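Local structure of dihydropteridine reductase (Caenorhabditis elegans, 1OOE) at residues 170-175 / 219-224; 126-131 / 145-150. The protein probably reduces quinonoid dihydrobiopterin to tetrahydrobiopterin with NADH or NADPH, as a homodimeric member of the short-chain dehydrogenase/reductase family. All blocks are in the same frame, centred on the assembly; numbering follows the deposited sequence.

Contact 1: residues 170-175 / 219-224; sequences VLTIMP and GALLKI
Residues 170-175 and 221-224 run as neighbouring parallel strands, their axes 4.4 Å apart at an angle of 24°, with Thr172, Ile173, Met174 and Pro175 paired to Leu221, Leu222, Lys223 and Ile224. The ladder begins in the loop before the second strand, where Gly219 N gives a nearly straight bond of 2.7 Å to Val170 O. Gly219 has a positive phi of 98°, at which a side chain would press on the preceding carbonyl oxygen, so glycine fits the turn. Thr172 N then donates to Ala220 O, Thr172 O accepts from Leu222 N (2.8 Å), Met174 N donates to Leu222 O, and Met174 O accepts from Ile224 N. These are the sixth and seventh strands of the Rossmann-type sheet of the short-chain dehydrogenases; aliphatic residues suit the face of Leu171, Leu222 and Ile224, which helix 198-210 covers, while Met174 on the opposite face packs on Met134 and Gln236. On the face carrying Thr172, Met174 and Leu221, the bend of Met174 at chi3 (-61°) swings its methyl over the neighbouring strand, bringing CE to 3.7 Å from Leu221 CB. An alanine at Met174 would end at CB, and Leu221 would probably lose the sulfur and methyl packed against its CB, leaving a gap there. Alongside, Thr172 CB lies 4.0 Å from Leu221 CD2, while Thr172 OG1 bonds to Thr154 of helix 141-158. On the other face, Ile224 CD1 reaches back to Ile173 CB at 4.2 Å, and Leu222 CD1 meets Leu171 CB; Trp208 of helix 198-210 packs on both leucines.

Contact 2: residues 126-131 / 145-150; sequences QLTGAA and MAKAAV
Lys147 and Val150, one turn apart on helix 141-158, are the residues of 145-150 that reach the end of strand 123-128 and the loop leaving it. Lys147 comes first. Its chain bends at chi2 (-68°) and then runs out extended, laying the methylenes along the loop. Lys147 CG presses on Ala130 CB at 3.4 Å, tighter than a usual carbon contact, and a methyl is small enough to fit beside the lysine stem. Farther out, Lys147 CD and CE both pass 3.5 Å from Gly129 O. The amine ends between two successive carbonyls, Lys147 NZ donating to Thr128 O at 3.1 Å and to Gly129 O at 3.2 Å; in each case NZ stands above the carbonyl plane. A water accepts from NZ and donates to Thr128 O, so this oxygen is gripped by both amine and water. Lysine suits the place, a long apolar stem ending in an amine able to donate to several acceptors, and Lys147 is probably the lysine of the Tyr-X-X-X-Lys signature of short-chain dehydrogenases, held here by the two carbonyls. Val150 follows, with CG1 anti to its backbone N (chi1 173°); Val150 CG1 lies 3.7 Å from Thr128 O and reaches Leu127 CB at 4.5 Å, its branched apolar form packing against the strand. The helix runs nearly antiparallel to strand 123-128, and its His151 bonds to Ala130 N. Helix 93-118 packs beside it, Ser104 touching Lys147 and Ser108 touching Val150, strands 73-78 and 169-175 flank strand 123-128, and His152 of the second subunit packs on Ala148.

The centres of contacts 1 and 2 lie about 9 Å apart, and strand 169-175 joins them: it neighbours strand 123-128 of contact 2 on one edge and strand 221-227 on the other. The two contacts meet directly, with Leu171 O 2.9 Å from Leu127 N in a probable hydrogen bond. Along the chain they come in series: strand 123-128, helix 141-158, strand 169-175, then strand 221-227 after helix 198-210. The first three of these elements form a beta-alpha-beta crossover. Contact 2 thus fixes its helix to the sheet beside the subunit interface, whereas contact 1 extends that sheet toward its edge strand 230-235.

Contact 1: residues 170-175 / 219-224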
ATOM      1  N   VAL A 170      16.468  -5.158  -8.272  1.00  9.41           N
ATOM      2  CA  VAL A 170      15.851  -4.241  -7.323  1.00  9.79           C
ATOM      3  C   VAL A 170      16.096  -4.868  -5.949  1.00  9.49           C
ATOM      4  O   VAL A 170      15.879  -6.070  -5.759  1.00  8.73           O
ATOM      5  CB  VAL A 170      14.326  -4.060  -7.577  1.00 10.19           C
ATOM      6  CG1 VAL A 170      13.614  -5.400  -7.539  1.00 11.76           C
ATOM      7  CG2 VAL A 170      13.740  -3.114  -6.544  1.00 12.36           C
ATOM      8  N   LEU A 171      16.600  -4.066  -5.014  1.00  7.97           N
ATOM      9  CA  LEU A 171      16.881  -4.532  -3.656  1.00  6.88           C
ATOM     10  C   LEU A 171      16.228  -3.556  -2.684  1.00  7.90           C
ATOM     11  O   LEU A 171      16.321  -2.343  -2.862  1.00  8.35           O
ATOM     12  CB  LEU A 171      18.396  -4.594  -3.407  1.00  9.93           C
ATOM     13  CG  LEU A 171      19.190  -5.568  -4.286  1.00  9.62           C
ATOM     14  CD1 LEU A 171      20.666  -5.499  -3.918  1.00 10.59           C
ATOM     15  CD2 LEU A 171      18.654  -6.987  -4.109  1.00  9.98           C
ATOM     16  N   THR A 172      15.564  -4.085  -1.658  1.00  8.67           N
ATOM     17  CA  THR A 172      14.869  -3.243  -0.686  1.00  7.81           C
ATOM     18  C   THR A 172      15.423  -3.483   0.720  1.00  8.74           C
ATOM     19  O   THR A 172      15.347  -4.592   1.242  1.00  8.33           O
ATOM     20  CB  THR A 172      13.349  -3.529  -0.747  1.00  8.43           C
ATOM     21  OG1 THR A 172      12.841  -3.093  -2.018  1.00  8.21           O
ATOM     22  CG2 THR A 172      12.603  -2.797   0.357  1.00  7.18           C
ATOM     23  N   ILE A 173      15.992  -2.439   1.324  1.00  6.73           N
ATOM     24  CA  ILE A 173      16.591  -2.568   2.652  1.00  7.25           C
ATOM     25  C   ILE A 173      15.632  -2.320   3.813  1.00  7.71           C
ATOM     26  O   ILE A 173      14.718  -1.505   3.717  1.00  7.28           O
ATOM     27  CB  ILE A 173      17.811  -1.627   2.811  1.00  7.91           C
ATOM     28  CG1 ILE A 173      17.378  -0.162   2.714  1.00 11.45           C
ATOM     29  CG2 ILE A 173      18.843  -1.931   1.728  1.00  8.67           C
ATOM     30  CD1 ILE A 173      18.505   0.829   2.972  1.00 12.44           C
ATOM     31  N   MET A 174      15.861  -3.031   4.915  1.00  6.49           N
ATOM     32  CA  MET A 174      15.032  -2.901   6.112  1.00  8.69           C
ATOM     33  C   MET A 174      15.905  -2.894   7.370  1.00  8.90           C
ATOM     34  O   MET A 174      15.982  -3.887   8.097  1.00  7.84           O
ATOM     35  CB  MET A 174      14.017  -4.052   6.194  1.00  7.90           C
ATOM     36  CG  MET A 174      13.135  -4.214   4.952  1.00  8.48           C
ATOM     37  SD  MET A 174      11.844  -5.473   5.125  1.00  9.60           S
ATOM     38  CE  MET A 174      12.847  -6.967   5.397  1.00 10.45           C
ATOM     39  N   PRO A 175      16.596  -1.776   7.629  1.00  9.32           N
ATOM     40  CA  PRO A 175      17.442  -1.717   8.824  1.00  9.34           C
ATOM     41  C   PRO A 175      16.603  -1.550  10.094  1.00  9.28           C
ATOM     42  O   PRO A 175      15.637  -0.790  10.114  1.00 10.65           O
ATOM     43  CB  PRO A 175      18.337  -0.514   8.551  1.00 10.30           C
ATOM     44  CG  PRO A 175      17.452   0.383   7.747  1.00 11.97           C
ATOM     45  CD  PRO A 175      16.763  -0.570   6.798  1.00 10.75           C
ATOM     46  N   GLY A 219      14.609  -8.490  -5.887  1.00  8.75           N
ATOM     47  CA  GLY A 219      13.327  -8.548  -5.202  1.00  9.64           C
ATOM     48  C   GLY A 219      13.465  -8.833  -3.716  1.00  9.05           C
ATOM     49  O   GLY A 219      12.478  -8.836  -2.973  1.00 10.00           O
ATOM     50  N   ALA A 220      14.693  -9.056  -3.271  1.00  9.28           N
ATOM     51  CA  ALA A 220      14.943  -9.369  -1.868  1.00  9.74           C
ATOM     52  C   ALA A 220      14.583  -8.248  -0.896  1.00  8.84           C
ATOM     53  O   ALA A 220      14.799  -7.072  -1.179  1.00  8.55           O
ATOM     54  CB  ALA A 220      16.410  -9.753  -1.681  1.00  9.58           C
ATOM     55  N   LEU A 221      14.028  -8.640   0.248  1.00 10.19           N
ATOM     56  CA  LEU A 221      13.678  -7.717   1.325  1.00  9.02           C
ATOM     57  C   LEU A 221      14.792  -8.035   2.324  1.00 10.48           C
ATOM     58  O   LEU A 221      14.794  -9.099   2.946  1.00 10.10           O
ATOM     59  CB  LEU A 221      12.297  -8.060   1.900  1.00 10.80           C
ATOM     60  CG  LEU A 221      11.133  -8.033   0.898  1.00  7.51           C
ATOM     61  CD1 LEU A 221       9.845  -8.424   1.605  1.00  9.73           C
ATOM     62  CD2 LEU A 221      10.993  -6.644   0.284  1.00  9.87           C
ATOM     63  N   LEU A 222      15.738  -7.111   2.458  1.00  9.51           N
ATOM     64  CA  LEU A 222      16.921  -7.302   3.296  1.00  9.11           C
ATOM     65  C   LEU A 222      16.888  -6.684   4.689  1.00 10.43           C
ATOM     66  O   LEU A 222      17.056  -5.476   4.840  1.00 10.79           O
ATOM     67  CB  LEU A 222      18.141  -6.769   2.540  1.00  9.85           C
ATOM     68  CG  LEU A 222      18.263  -7.281   1.097  1.00 10.00           C
ATOM     69  CD1 LEU A 222      19.309  -6.465   0.338  1.00  9.35           C
ATOM     70  CD2 LEU A 222      18.629  -8.759   1.098  1.00 11.11           C
ATOM     71  N   LYS A 223      16.693  -7.521   5.703  1.00  9.75           N
ATOM     72  CA  LYS A 223      16.663  -7.037   7.080  1.00 11.35           C
ATOM     73  C   LYS A 223      18.107  -6.876   7.553  1.00 12.60           C
ATOM     74  O   LYS A 223      18.909  -7.810   7.476  1.00 12.23           O
ATOM     75  CB  LYS A 223      15.910  -8.025   7.976  1.00 11.61           C
ATOM     76  CG  LYS A 223      15.706  -7.545   9.407  1.00 12.51           C
ATOM     77  CD  LYS A 223      14.817  -8.515  10.169  1.00 13.53           C
ATOM     78  CE  LYS A 223      14.587  -8.073  11.606  1.00 15.26           C
ATOM     79  NZ  LYS A 223      13.681  -9.026  12.311  1.00 17.11           N
ATOM     80  N   ILE A 224      18.436  -5.686   8.041  1.00 10.84           N
ATOM     81  CA  ILE A 224      19.789  -5.408   8.486  1.00 11.50           C
ATOM     82  C   ILE A 224      19.849  -5.206   9.992  1.00 12.11           C
ATOM     83  O   ILE A 224      19.185  -4.326  10.541  1.00 12.07           O
ATOM     84  CB  ILE A 224      20.337  -4.169   7.763  1.00 12.65           C
ATOM     85  CG1 ILE A 224      20.265  -4.406   6.250  1.00 12.29           C
ATOM     86  CG2 ILE A 224      21.773  -3.892   8.201  1.00 14.16           C
ATOM     87  CD1 ILE A 224      20.714  -3.230   5.410  1.00 12.64           C
TER

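Contact 2: residues 126-131 / 145-150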
ATOM      1  N   GLN A 126      17.490   0.594  -5.685  1.00  6.62           N
ATOM      2  CA  GLN A 126      17.354   0.256  -4.271  1.00  6.29           C
ATOM      3  C   GLN A 126      16.223   1.072  -3.665  1.00  5.84           C
ATOM      4  O   GLN A 126      16.120   2.278  -3.892  1.00  8.01           O
ATOM      5  CB  GLN A 126      18.668   0.521  -3.529  1.00  7.49           C
ATOM      6  CG  GLN A 126      18.563   0.470  -2.006  1.00  7.35           C
ATOM      7  CD  GLN A 126      18.325   1.840  -1.404  1.00  9.10           C
ATOM      8  OE1 GLN A 126      18.989   2.809  -1.777  1.00 10.82           O
ATOM      9  NE2 GLN A 126      17.385   1.932  -0.460  1.00  9.50           N
ATOM     10  N   LEU A 127      15.363   0.393  -2.914  1.00  6.09           N
ATOM     11  CA  LEU A 127      14.231   1.037  -2.260  1.00  6.14           C
ATOM     12  C   LEU A 127      14.347   0.798  -0.762  1.00  5.64           C
ATOM     13  O   LEU A 127      15.125  -0.046  -0.311  1.00  5.40           O
ATOM     14  CB  LEU A 127      12.905   0.453  -2.764  1.00  7.18           C
ATOM     15  CG  LEU A 127      12.628   0.508  -4.270  1.00  6.78           C
ATOM     16  CD1 LEU A 127      11.299  -0.171  -4.555  1.00  7.73           C
ATOM     17  CD2 LEU A 127      12.614   1.958  -4.756  1.00  6.86           C
ATOM     18  N   THR A 128      13.561   1.534   0.008  1.00  6.56           N
ATOM     19  CA  THR A 128      13.597   1.383   1.452  1.00  7.66           C
ATOM     20  C   THR A 128      12.261   0.876   1.970  1.00  7.02           C
ATOM     21  O   THR A 128      11.235   1.528   1.796  1.00  7.91           O
ATOM     22  CB  THR A 128      13.947   2.716   2.127  1.00  9.75           C
ATOM     23  OG1 THR A 128      15.219   3.173   1.644  1.00  9.22           O
ATOM     24  CG2 THR A 128      14.032   2.539   3.640  1.00 11.04           C
ATOM     25  N   GLY A 129      12.284  -0.297   2.595  1.00  7.20           N
ATOM     26  CA  GLY A 129      11.068  -0.879   3.134  1.00  8.57           C
ATOM     27  C   GLY A 129      10.978  -0.615   4.625  1.00  8.44           C
ATOM     28  O   GLY A 129      11.352   0.459   5.084  1.00  8.65           O
ATOM     29  N   ALA A 130      10.485  -1.595   5.379  1.00  8.42           N
ATOM     30  CA  ALA A 130      10.372  -1.453   6.829  1.00  8.04           C
ATOM     31  C   ALA A 130      10.235  -2.819   7.499  1.00  9.46           C
ATOM     32  O   ALA A 130       9.280  -3.553   7.247  1.00  9.39           O
ATOM     33  CB  ALA A 130       9.172  -0.576   7.174  1.00  8.74           C
ATOM     34  N   ALA A 131      11.190  -3.157   8.361  1.00  9.23           N
ATOM     35  CA  ALA A 131      11.154  -4.441   9.051  1.00  9.23           C
ATOM     36  C   ALA A 131       9.829  -4.648   9.794  1.00  9.67           C
ATOM     37  O   ALA A 131       9.295  -5.752   9.825  1.00  9.88           O
ATOM     38  CB  ALA A 131      12.337  -4.543  10.033  1.00 10.58           C
ATOM     39  N   MET A 145       0.821   0.055   6.325  1.00  9.44           N
ATOM     40  CA  MET A 145       0.179  -0.067   5.010  1.00 10.74           C
ATOM     41  C   MET A 145       1.066   0.441   3.887  1.00  7.95           C
ATOM     42  O   MET A 145       1.233  -0.217   2.857  1.00  8.77           O
ATOM     43  CB  MET A 145      -1.102   0.761   4.943  1.00 13.76           C
ATOM     44  CG  MET A 145      -2.257   0.288   5.768  1.00 19.12           C
ATOM     45  SD  MET A 145      -3.724   1.064   5.086  1.00 13.79           S
ATOM     46  CE  MET A 145      -3.581   2.730   5.689  1.00 15.22           C
ATOM     47  N   ALA A 146       1.579   1.650   4.084  1.00  8.30           N
ATOM     48  CA  ALA A 146       2.433   2.306   3.103  1.00  8.20           C
ATOM     49  C   ALA A 146       3.655   1.460   2.792  1.00  8.22           C
ATOM     50  O   ALA A 146       3.974   1.220   1.625  1.00  7.33           O
ATOM     51  CB  ALA A 146       2.864   3.679   3.622  1.00  8.55           C
ATOM     52  N   LYS A 147       4.340   1.000   3.835  1.00  7.63           N
ATOM     53  CA  LYS A 147       5.531   0.192   3.628  1.00  7.64           C
ATOM     54  C   LYS A 147       5.214  -1.180   3.029  1.00  7.64           C
ATOM     55  O   LYS A 147       6.017  -1.719   2.269  1.00  7.55           O
ATOM     56  CB  LYS A 147       6.311   0.058   4.942  1.00  7.20           C
ATOM     57  CG  LYS A 147       6.979   1.361   5.387  1.00  6.62           C
ATOM     58  CD  LYS A 147       8.122   1.754   4.447  1.00  7.52           C
ATOM     59  CE  LYS A 147       8.915   2.933   4.996  1.00  7.37           C
ATOM     60  NZ  LYS A 147      10.115   3.236   4.151  1.00  8.68           N
ATOM     61  N   ALA A 148       4.053  -1.747   3.350  1.00  6.57           N
ATOM     62  CA  ALA A 148       3.683  -3.043   2.781  1.00  6.96           C
ATOM     63  C   ALA A 148       3.515  -2.868   1.273  1.00  7.58           C
ATOM     64  O   ALA A 148       3.836  -3.772   0.501  1.00  7.51           O
ATOM     65  CB  ALA A 148       2.378  -3.562   3.400  1.00  7.79           C
ATOM     66  N   ALA A 149       3.014  -1.708   0.858  1.00  8.27           N
ATOM     67  CA  ALA A 149       2.837  -1.445  -0.566  1.00  6.27           C
ATOM     68  C   ALA A 149       4.212  -1.396  -1.231  1.00  6.60           C
ATOM     69  O   ALA A 149       4.381  -1.908  -2.338  1.00  7.29           O
ATOM     70  CB  ALA A 149       2.092  -0.127  -0.787  1.00  7.72           C
ATOM     71  N   VAL A 150       5.191  -0.793  -0.556  1.00  6.68           N
ATOM     72  CA  VAL A 150       6.544  -0.713  -1.112  1.00  6.23           C
ATOM     73  C   VAL A 150       7.127  -2.122  -1.231  1.00  6.05           C
ATOM     74  O   VAL A 150       7.809  -2.438  -2.204  1.00  6.79           O
ATOM     75  CB  VAL A 150       7.477   0.176  -0.240  1.00  5.30           C
ATOM     76  CG1 VAL A 150       8.919   0.103  -0.761  1.00  6.95           C
ATOM     77  CG2 VAL A 150       6.996   1.620  -0.277  1.00  7.43           C
TER
HETATM   78  O   HOH W   1       9.771   3.789   1.376  1.00 10.12           O